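Local coordinates for protein inactive Zymogen C11 Protease (Parabacteroides distasonis, PDB 6MZO) that is an inactive zymogen of a clostripain-like (family C11) cysteine protease, which once activated would probably cleave peptide bonds in protein substrates, at residues G119-S131 against A339-E351. Residues are numbered along the deposited sequence; the frame is centred on the assembly and turned at random.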
ATOM      1  N   GLY A 119      -6.642  -1.446  -5.884  1.00 57.54           N
ATOM      2  CA  GLY A 119      -5.733  -2.003  -4.901  1.00 54.19           C
ATOM      3  C   GLY A 119      -5.700  -3.524  -4.935  1.00 46.74           C
ATOM      4  O   GLY A 119      -5.550  -4.152  -5.986  1.00 47.91           O
ATOM      5  N   TRP A 120      -5.860  -4.136  -3.773  1.00 37.15           N
ATOM      6  CA  TRP A 120      -5.703  -5.559  -3.673  1.00 31.18           C
ATOM      7  C   TRP A 120      -6.963  -6.399  -3.974  1.00 37.66           C
ATOM      8  O   TRP A 120      -6.880  -7.643  -3.942  1.00 37.01           O
ATOM      9  CB  TRP A 120      -5.231  -5.913  -2.297  1.00 28.71           C
ATOM     10  CG  TRP A 120      -6.130  -5.436  -1.260  1.00 29.96           C
ATOM     11  CD1 TRP A 120      -6.255  -4.156  -0.795  1.00 26.37           C
ATOM     12  CD2 TRP A 120      -6.983  -6.244  -0.468  1.00 29.51           C
ATOM     13  NE1 TRP A 120      -7.165  -4.119   0.224  1.00 25.30           N
ATOM     14  CE2 TRP A 120      -7.612  -5.399   0.457  1.00 27.66           C
ATOM     15  CE3 TRP A 120      -7.285  -7.624  -0.447  1.00 29.78           C
ATOM     16  CZ2 TRP A 120      -8.513  -5.870   1.399  1.00 29.29           C
ATOM     17  CZ3 TRP A 120      -8.188  -8.087   0.492  1.00 31.87           C
ATOM     18  CH2 TRP A 120      -8.814  -7.221   1.381  1.00 32.38           C
ATOM     19  N   LEU A 121      -8.095  -5.730  -4.167  1.00 38.99           N
ATOM     20  CA  LEU A 121      -9.384  -6.387  -4.329  1.00 40.32           C
ATOM     21  C   LEU A 121      -9.434  -7.028  -5.701  1.00 49.21           C
ATOM     22  O   LEU A 121      -8.745  -6.564  -6.600  1.00 50.02           O
ATOM     23  CB  LEU A 121     -10.493  -5.377  -4.143  1.00 39.90           C
ATOM     24  CG  LEU A 121     -10.593  -4.878  -2.703  1.00 38.15           C
ATOM     25  CD1 LEU A 121     -11.498  -3.643  -2.711  1.00 35.44           C
ATOM     26  CD2 LEU A 121     -11.154  -5.999  -1.817  1.00 37.89           C
ATOM     27  N   PRO A 122     -10.229  -8.108  -5.854  1.00 53.50           N
ATOM     28  CA  PRO A 122     -10.207  -8.896  -7.099  1.00 59.10           C
ATOM     29  C   PRO A 122     -10.551  -8.034  -8.323  1.00 66.47           C
ATOM     30  O   PRO A 122     -11.217  -7.013  -8.152  1.00 65.59           O
ATOM     31  CB  PRO A 122     -11.275  -9.977  -6.843  1.00 54.52           C
ATOM     32  CG  PRO A 122     -12.179  -9.379  -5.843  1.00 52.29           C
ATOM     33  CD  PRO A 122     -11.317  -8.544  -4.958  1.00 51.45           C
ATOM     34  N   SER A 123     -10.070  -8.414  -9.516  1.00 73.56           N
ATOM     35  CA  SER A 123     -10.408  -7.704 -10.763  1.00 76.01           C
ATOM     36  C   SER A 123     -11.933  -7.583 -10.924  1.00 75.77           C
ATOM     37  O   SER A 123     -12.468  -6.515 -11.239  1.00 72.53           O
ATOM     38  CB  SER A 123      -9.802  -8.422 -11.980  1.00 76.48           C
ATOM     39  N   ASP A 124     -12.622  -8.691 -10.664  1.00 77.94           N
ATOM     40  CA  ASP A 124     -14.074  -8.733 -10.694  1.00 80.47           C
ATOM     41  C   ASP A 124     -14.757  -8.026  -9.533  1.00 75.65           C
ATOM     42  O   ASP A 124     -15.888  -8.387  -9.213  1.00 75.24           O
ATOM     43  CB  ASP A 124     -14.549 -10.181 -10.682  1.00 86.94           C
ATOM     44  CG  ASP A 124     -14.105 -10.942 -11.890  1.00 92.89           C
ATOM     45  OD1 ASP A 124     -14.438 -10.496 -13.010  1.00 96.09           O
ATOM     46  OD2 ASP A 124     -13.431 -11.983 -11.718  1.00 93.93           O
ATOM     47  N   ILE A 125     -14.103  -7.057  -8.886  1.00 68.37           N
ATOM     48  CA  ILE A 125     -14.645  -6.519  -7.629  1.00 59.09           C
ATOM     49  C   ILE A 125     -16.010  -5.875  -7.786  1.00 55.64           C
ATOM     50  O   ILE A 125     -16.886  -6.060  -6.927  1.00 49.81           O
ATOM     51  CB  ILE A 125     -13.709  -5.478  -6.971  1.00 56.11           C
ATOM     52  CG1 ILE A 125     -14.257  -5.042  -5.612  1.00 53.54           C
ATOM     53  CG2 ILE A 125     -13.477  -4.276  -7.880  1.00 51.02           C
ATOM     54  CD1 ILE A 125     -14.445  -6.179  -4.618  1.00 51.71           C
ATOM     55  N   TYR A 126     -16.203  -5.129  -8.868  1.00 58.58           N
ATOM     56  CA  TYR A 126     -17.470  -4.438  -9.070  1.00 62.51           C
ATOM     57  C   TYR A 126     -18.581  -5.466  -9.246  1.00 65.70           C
ATOM     58  O   TYR A 126     -19.680  -5.311  -8.710  1.00 64.37           O
ATOM     59  CB  TYR A 126     -17.405  -3.502 -10.281  1.00 64.15           C
ATOM     60  CG  TYR A 126     -16.503  -2.300 -10.093  1.00 64.11           C
ATOM     61  CD1 TYR A 126     -15.143  -2.357 -10.410  1.00 64.46           C
ATOM     62  CD2 TYR A 126     -17.011  -1.109  -9.598  1.00 62.63           C
ATOM     63  CE1 TYR A 126     -14.326  -1.252 -10.231  1.00 64.19           C
ATOM     64  CE2 TYR A 126     -16.208  -0.004  -9.425  1.00 63.14           C
ATOM     65  CZ  TYR A 126     -14.870  -0.076  -9.741  1.00 64.70           C
ATOM     66  OH  TYR A 126     -14.090   1.037  -9.547  1.00 65.79           O
ATOM     67  N   SER A 127     -18.256  -6.519  -9.994  1.00 66.90           N
ATOM     68  CA  SER A 127     -19.148  -7.652 -10.209  1.00 67.29           C
ATOM     69  C   SER A 127     -19.436  -8.332  -8.866  1.00 59.99           C
ATOM     70  O   SER A 127     -20.588  -8.631  -8.540  1.00 55.62           O
ATOM     71  CB  SER A 127     -18.518  -8.622 -11.222  1.00 71.96           C
ATOM     72  OG  SER A 127     -18.904  -9.966 -11.002  1.00 74.93           O
ATOM     73  N   TYR A 128     -18.389  -8.526  -8.065  1.00 53.91           N
ATOM     74  CA  TYR A 128     -18.533  -9.151  -6.750  1.00 51.63           C
ATOM     75  C   TYR A 128     -19.332  -8.253  -5.786  1.00 42.60           C
ATOM     76  O   TYR A 128     -19.977  -8.789  -4.879  1.00 43.46           O
ATOM     77  CB  TYR A 128     -17.168  -9.497  -6.128  1.00 56.04           C
ATOM     78  CG  TYR A 128     -16.381 -10.611  -6.815  1.00 60.69           C
ATOM     79  CD1 TYR A 128     -16.913 -11.360  -7.855  1.00 62.04           C
ATOM     80  CD2 TYR A 128     -15.100 -10.901  -6.414  1.00 63.46           C
ATOM     81  CE1 TYR A 128     -16.171 -12.368  -8.467  1.00 61.19           C
ATOM     82  CE2 TYR A 128     -14.353 -11.897  -7.018  1.00 63.05           C
ATOM     83  CZ  TYR A 128     -14.885 -12.629  -8.037  1.00 61.21           C
ATOM     84  OH  TYR A 128     -14.104 -13.615  -8.625  1.00 58.35           O
ATOM     85  N   LEU A 129     -19.286  -6.926  -5.975  1.00 71.29           N
ATOM     86  CA  LEU A 129     -20.069  -5.985  -5.158  1.00 60.98           C
ATOM     87  C   LEU A 129     -21.459  -5.768  -5.736  1.00 61.19           C
ATOM     88  O   LEU A 129     -22.167  -4.848  -5.332  1.00 59.97           O
ATOM     89  CB  LEU A 129     -19.363  -4.633  -5.020  1.00 55.98           C
ATOM     90  CG  LEU A 129     -18.136  -4.727  -4.120  1.00 49.53           C
ATOM     91  CD1 LEU A 129     -17.280  -3.446  -4.093  1.00 46.11           C
ATOM     92  CD2 LEU A 129     -18.520  -5.117  -2.709  1.00 48.03           C
ATOM     93  N   ARG A 130     -21.821  -6.618  -6.690  1.00 57.94           N
ATOM     94  CA  ARG A 130     -23.139  -6.564  -7.348  1.00 62.52           C
ATOM     95  C   ARG A 130     -23.459  -5.214  -8.046  1.00 73.26           C
ATOM     96  O   ARG A 130     -24.617  -4.786  -8.078  1.00 74.93           O
ATOM     97  CB  ARG A 130     -24.242  -6.906  -6.328  1.00 65.17           C
ATOM     98  CG  ARG A 130     -24.191  -8.326  -5.811  1.00 68.55           C
ATOM     99  CD  ARG A 130     -25.398  -8.640  -4.951  1.00 76.14           C
ATOM    100  NE  ARG A 130     -25.652 -10.079  -4.879  1.00 82.58           N
ATOM    101  CZ  ARG A 130     -26.643 -10.636  -4.184  1.00 88.57           C
ATOM    102  NH1 ARG A 130     -27.489  -9.866  -3.499  1.00 90.29           N
ATOM    103  NH2 ARG A 130     -26.793 -11.962  -4.177  1.00 91.02           N
ATOM    104  N   SER A 131     -22.445  -4.572  -8.632  1.00 69.87           N
ATOM    105  CA  SER A 131     -22.615  -3.304  -9.357  1.00 74.35           C
ATOM    106  C   SER A 131     -22.218  -3.378 -10.844  1.00 78.39           C
ATOM    107  O   SER A 131     -21.582  -4.333 -11.301  1.00 79.35           O
ATOM    108  CB  SER A 131     -21.809  -2.193  -8.660  1.00 74.06           C
ATOM    109  OG  SER A 131     -21.341  -1.200  -9.567  1.00 76.10           O
ATOM    110  N   ALA A 339     -24.850 -10.813   1.393  1.00 38.46           N
ATOM    111  CA  ALA A 339     -25.230 -10.367   0.066  1.00 44.05           C
ATOM    112  C   ALA A 339     -24.084 -10.460  -0.946  1.00 43.68           C
ATOM    113  O   ALA A 339     -24.297 -10.230  -2.137  1.00 43.91           O
ATOM    114  CB  ALA A 339     -25.753  -8.947   0.124  1.00 44.93           C
ATOM    115  N   LEU A 340     -22.891 -10.809  -0.456  1.00 43.13           N
ATOM    116  CA  LEU A 340     -21.683 -10.880  -1.275  1.00 38.14           C
ATOM    117  C   LEU A 340     -21.050 -12.274  -1.362  1.00 34.38           C
ATOM    118  O   LEU A 340     -19.865 -12.430  -1.054  1.00 33.20           O
ATOM    119  CB  LEU A 340     -20.644  -9.888  -0.726  1.00 37.17           C
ATOM    120  CG  LEU A 340     -21.196  -8.464  -0.571  1.00 37.71           C
ATOM    121  CD1 LEU A 340     -20.176  -7.516  -0.111  1.00 38.06           C
ATOM    122  CD2 LEU A 340     -21.684  -8.049  -1.937  1.00 37.46           C
ATOM    123  N   PRO A 341     -21.803 -13.286  -1.822  1.00 35.24           N
ATOM    124  CA  PRO A 341     -21.231 -14.626  -1.668  1.00 37.42           C
ATOM    125  C   PRO A 341     -19.983 -14.901  -2.515  1.00 39.71           C
ATOM    126  O   PRO A 341     -19.148 -15.630  -2.004  1.00 37.24           O
ATOM    127  CB  PRO A 341     -22.376 -15.558  -2.092  1.00 39.00           C
ATOM    128  CG  PRO A 341     -23.248 -14.697  -2.974  1.00 43.15           C
ATOM    129  CD  PRO A 341     -23.135 -13.291  -2.428  1.00 37.76           C
ATOM    130  N   LYS A 342     -19.862 -14.334  -3.718  1.00 37.64           N
ATOM    131  CA  LYS A 342     -18.678 -14.573  -4.525  1.00 41.25           C
ATOM    132  C   LYS A 342     -17.467 -13.905  -3.855  1.00 36.03           C
ATOM    133  O   LYS A 342     -16.369 -14.474  -3.838  1.00 38.96           O
ATOM    134  CB  LYS A 342     -18.869 -14.084  -5.974  1.00 41.61           C
ATOM    135  CG  LYS A 342     -19.269 -15.226  -6.906  1.00 49.59           C
ATOM    136  CD  LYS A 342     -19.624 -14.790  -8.319  1.00 56.18           C
ATOM    137  CE  LYS A 342     -19.647 -16.010  -9.213  1.00 59.19           C
ATOM    138  NZ  LYS A 342     -20.264 -15.740 -10.540  1.00 62.07           N
ATOM    139  N   LEU A 343     -17.653 -12.746  -3.226  1.00 34.18           N
ATOM    140  CA  LEU A 343     -16.522 -12.079  -2.613  1.00 34.03           C
ATOM    141  C   LEU A 343     -16.132 -12.847  -1.349  1.00 32.66           C
ATOM    142  O   LEU A 343     -14.950 -13.023  -1.056  1.00 30.15           O
ATOM    143  CB  LEU A 343     -16.893 -10.649  -2.283  1.00 34.46           C
ATOM    144  CG  LEU A 343     -15.760  -9.685  -2.002  1.00 33.22           C
ATOM    145  CD1 LEU A 343     -14.733  -9.743  -3.154  1.00 34.15           C
ATOM    146  CD2 LEU A 343     -16.415  -8.320  -1.930  1.00 35.29           C
ATOM    147  N   ASN A 344     -17.148 -13.325  -0.617  1.00 31.12           N
ATOM    148  CA  ASN A 344     -16.863 -14.146   0.558  1.00 31.50           C
ATOM    149  C   ASN A 344     -16.046 -15.398   0.174  1.00 33.77           C
ATOM    150  O   ASN A 344     -15.157 -15.786   0.925  1.00 33.67           O
ATOM    151  CB  ASN A 344     -18.155 -14.647   1.215  1.00 31.58           C
ATOM    152  CG  ASN A 344     -19.013 -13.528   1.827  1.00 29.31           C
ATOM    153  OD1 ASN A 344     -18.554 -12.408   2.109  1.00 30.17           O
ATOM    154  ND2 ASN A 344     -20.289 -13.849   1.983  1.00 31.77           N
ATOM    155  N   GLU A 345     -16.381 -16.034  -0.952  1.00 34.86           N
ATOM    156  CA  GLU A 345     -15.682 -17.243  -1.358  1.00 38.99           C
ATOM    157  C   GLU A 345     -14.237 -16.893  -1.857  1.00 36.43           C
ATOM    158  O   GLU A 345     -13.282 -17.585  -1.510  1.00 36.08           O
ATOM    159  CB  GLU A 345     -16.497 -18.015  -2.407  1.00 49.09           C
ATOM    160  CG  GLU A 345     -16.251 -17.634  -3.837  1.00 64.67           C
ATOM    161  CD  GLU A 345     -17.142 -18.406  -4.817  1.00 80.76           C
ATOM    162  OE1 GLU A 345     -18.330 -18.683  -4.492  1.00 86.61           O
ATOM    163  OE2 GLU A 345     -16.618 -18.750  -5.903  1.00 86.53           O
ATOM    164  N   TRP A 346     -14.082 -15.800  -2.598  1.00 33.72           N
ATOM    165  CA  TRP A 346     -12.759 -15.302  -2.976  1.00 33.73           C
ATOM    166  C   TRP A 346     -11.869 -15.070  -1.754  1.00 35.43           C
ATOM    167  O   TRP A 346     -10.692 -15.422  -1.745  1.00 35.27           O
ATOM    168  CB  TRP A 346     -12.907 -13.990  -3.769  1.00 35.32           C
ATOM    169  CG  TRP A 346     -11.647 -13.314  -4.052  1.00 42.87           C
ATOM    170  CD1 TRP A 346     -10.794 -13.566  -5.100  1.00 52.30           C
ATOM    171  CD2 TRP A 346     -11.075 -12.267  -3.310  1.00 40.81           C
ATOM    172  NE1 TRP A 346      -9.705 -12.739  -5.027  1.00 50.03           N
ATOM    173  CE2 TRP A 346      -9.858 -11.921  -3.940  1.00 46.01           C
ATOM    174  CE3 TRP A 346     -11.466 -11.569  -2.157  1.00 38.06           C
ATOM    175  CZ2 TRP A 346      -9.027 -10.907  -3.453  1.00 46.04           C
ATOM    176  CZ3 TRP A 346     -10.610 -10.555  -1.669  1.00 43.35           C
ATOM    177  CH2 TRP A 346      -9.416 -10.253  -2.328  1.00 43.99           C
ATOM    178  N   TYR A 347     -12.453 -14.491  -0.725  1.00 28.99           N
ATOM    179  CA  TYR A 347     -11.719 -14.158   0.463  1.00 28.80           C
ATOM    180  C   TYR A 347     -11.070 -15.358   1.106  1.00 30.29           C
ATOM    181  O   TYR A 347     -10.059 -15.211   1.776  1.00 29.95           O
ATOM    182  CB  TYR A 347     -12.660 -13.503   1.462  1.00 27.41           C
ATOM    183  CG  TYR A 347     -11.989 -12.762   2.582  1.00 27.16           C
ATOM    184  CD1 TYR A 347     -11.210 -11.598   2.361  1.00 24.45           C
ATOM    185  CD2 TYR A 347     -12.160 -13.223   3.869  1.00 26.00           C
ATOM    186  CE1 TYR A 347     -10.663 -10.887   3.449  1.00 24.70           C
ATOM    187  CE2 TYR A 347     -11.615 -12.556   4.957  1.00 24.22           C
ATOM    188  CZ  TYR A 347     -10.854 -11.403   4.732  1.00 24.21           C
ATOM    189  OH  TYR A 347     -10.363 -10.787   5.828  1.00 24.69           O
ATOM    190  N   LYS A 348     -11.671 -16.540   0.909  1.00 31.23           N
ATOM    191  CA  LYS A 348     -11.210 -17.763   1.582  1.00 33.98           C
ATOM    192  C   LYS A 348      -9.825 -18.232   1.132  1.00 34.12           C
ATOM    193  O   LYS A 348      -9.177 -19.019   1.828  1.00 36.75           O
ATOM    194  CB  LYS A 348     -12.245 -18.874   1.420  1.00 34.01           C
ATOM    195  CG  LYS A 348     -13.539 -18.527   2.216  1.00 38.87           C
ATOM    196  CD  LYS A 348     -14.621 -19.613   2.070  1.00 45.07           C
ATOM    197  CE  LYS A 348     -15.774 -19.297   2.999  1.00 47.71           C
ATOM    198  NZ  LYS A 348     -16.999 -20.089   2.675  1.00 53.29           N
ATOM    199  N   ASP A 349      -9.323 -17.669   0.044  1.00 31.97           N
ATOM    200  CA  ASP A 349      -7.996 -18.050  -0.380  1.00 35.57           C
ATOM    201  C   ASP A 349      -6.931 -17.153   0.217  1.00 32.67           C
ATOM    202  O   ASP A 349      -5.751 -17.413  -0.013  1.00 33.80           O
ATOM    203  CB  ASP A 349      -7.886 -18.010  -1.883  1.00 39.08           C
ATOM    204  CG  ASP A 349      -8.710 -19.103  -2.551  1.00 49.18           C
ATOM    205  OD1 ASP A 349      -8.723 -20.234  -2.020  1.00 48.65           O
ATOM    206  OD2 ASP A 349      -9.347 -18.799  -3.577  1.00 50.18           O
ATOM    207  N   LEU A 350      -7.303 -16.074   0.924  1.00 30.29           N
ATOM    208  CA  LEU A 350      -6.242 -15.212   1.525  1.00 30.36           C
ATOM    209  C   LEU A 350      -5.587 -15.826   2.770  1.00 34.29           C
ATOM    210  O   LEU A 350      -6.249 -16.471   3.585  1.00 30.83           O
ATOM    211  CB  LEU A 350      -6.836 -13.865   1.925  1.00 28.81           C
ATOM    212  CG  LEU A 350      -7.267 -13.022   0.738  1.00 33.92           C
ATOM    213  CD1 LEU A 350      -7.860 -11.757   1.281  1.00 32.59           C
ATOM    214  CD2 LEU A 350      -6.070 -12.714  -0.119  1.00 38.89           C
ATOM    215  N   GLU A 351      -4.284 -15.599   2.941  1.00 28.94           N
ATOM    216  CA  GLU A 351      -3.598 -16.110   4.092  1.00 30.65           C
ATOM    217  C   GLU A 351      -4.204 -15.645   5.421  1.00 28.44           C
ATOM    218  O   GLU A 351      -4.300 -16.435   6.376  1.00 31.15           O
ATOM    219  CB  GLU A 351      -2.124 -15.666   4.033  1.00 33.56           C
ATOM    220  CG  GLU A 351      -1.233 -16.348   5.030  1.00 39.14           C
ATOM    221  CD  GLU A 351       0.233 -15.905   4.882  1.00 43.03           C
ATOM    222  OE1 GLU A 351       0.517 -15.067   4.003  1.00 41.99           O
ATOM    223  OE2 GLU A 351       1.113 -16.459   5.596  1.00 48.31           O
TER
HETATM  224  O   HOH W   1     -20.060 -11.233  -4.100  1.00 48.07           O
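P122 lies flat against W346, its CD set 3.6 Å from the centroid of the six-membered ring and 12° off the ring normal, a CH-pi contact over one face of the indole. W346 reaches this place because its CG stands anti to the backbone N (chi1 173°), which sets the indole against P122. W120 comes to the rim of the same indole, CZ3 3.8 Å from W346 CH2, and its own edge receives L350 CD1. With W346 replaced by alanine, P122 would probably lose its aromatic platform and a gap would be likely to open beside W120. One turn earlier, L343 pushes CD1 against the edge of the Y128 ring, 3.5 Å from Y128 CD2, while CB of the poorly ordered D124 lies over a face of that ring. The other L343 branch, CD2, meets L129 CD2 at 3.9 Å. The contact thus packs the loop after strand 109-115 of the clostripain-family central sheet, with its short helix 125-128, against helix 341-347 near the C-terminus. That short helix closes in a Schellman motif with R130 at C-prime. From there R130 extends its chain to lay a guanidinium face beneath A339 O, which sits 3.0 Å above the plane, too steep for a hydrogen bond. Between the helices, water 1 donates to Y128 O (2.6 Å) and accepts from L343 N (3.0 Å), bridging the two backbones.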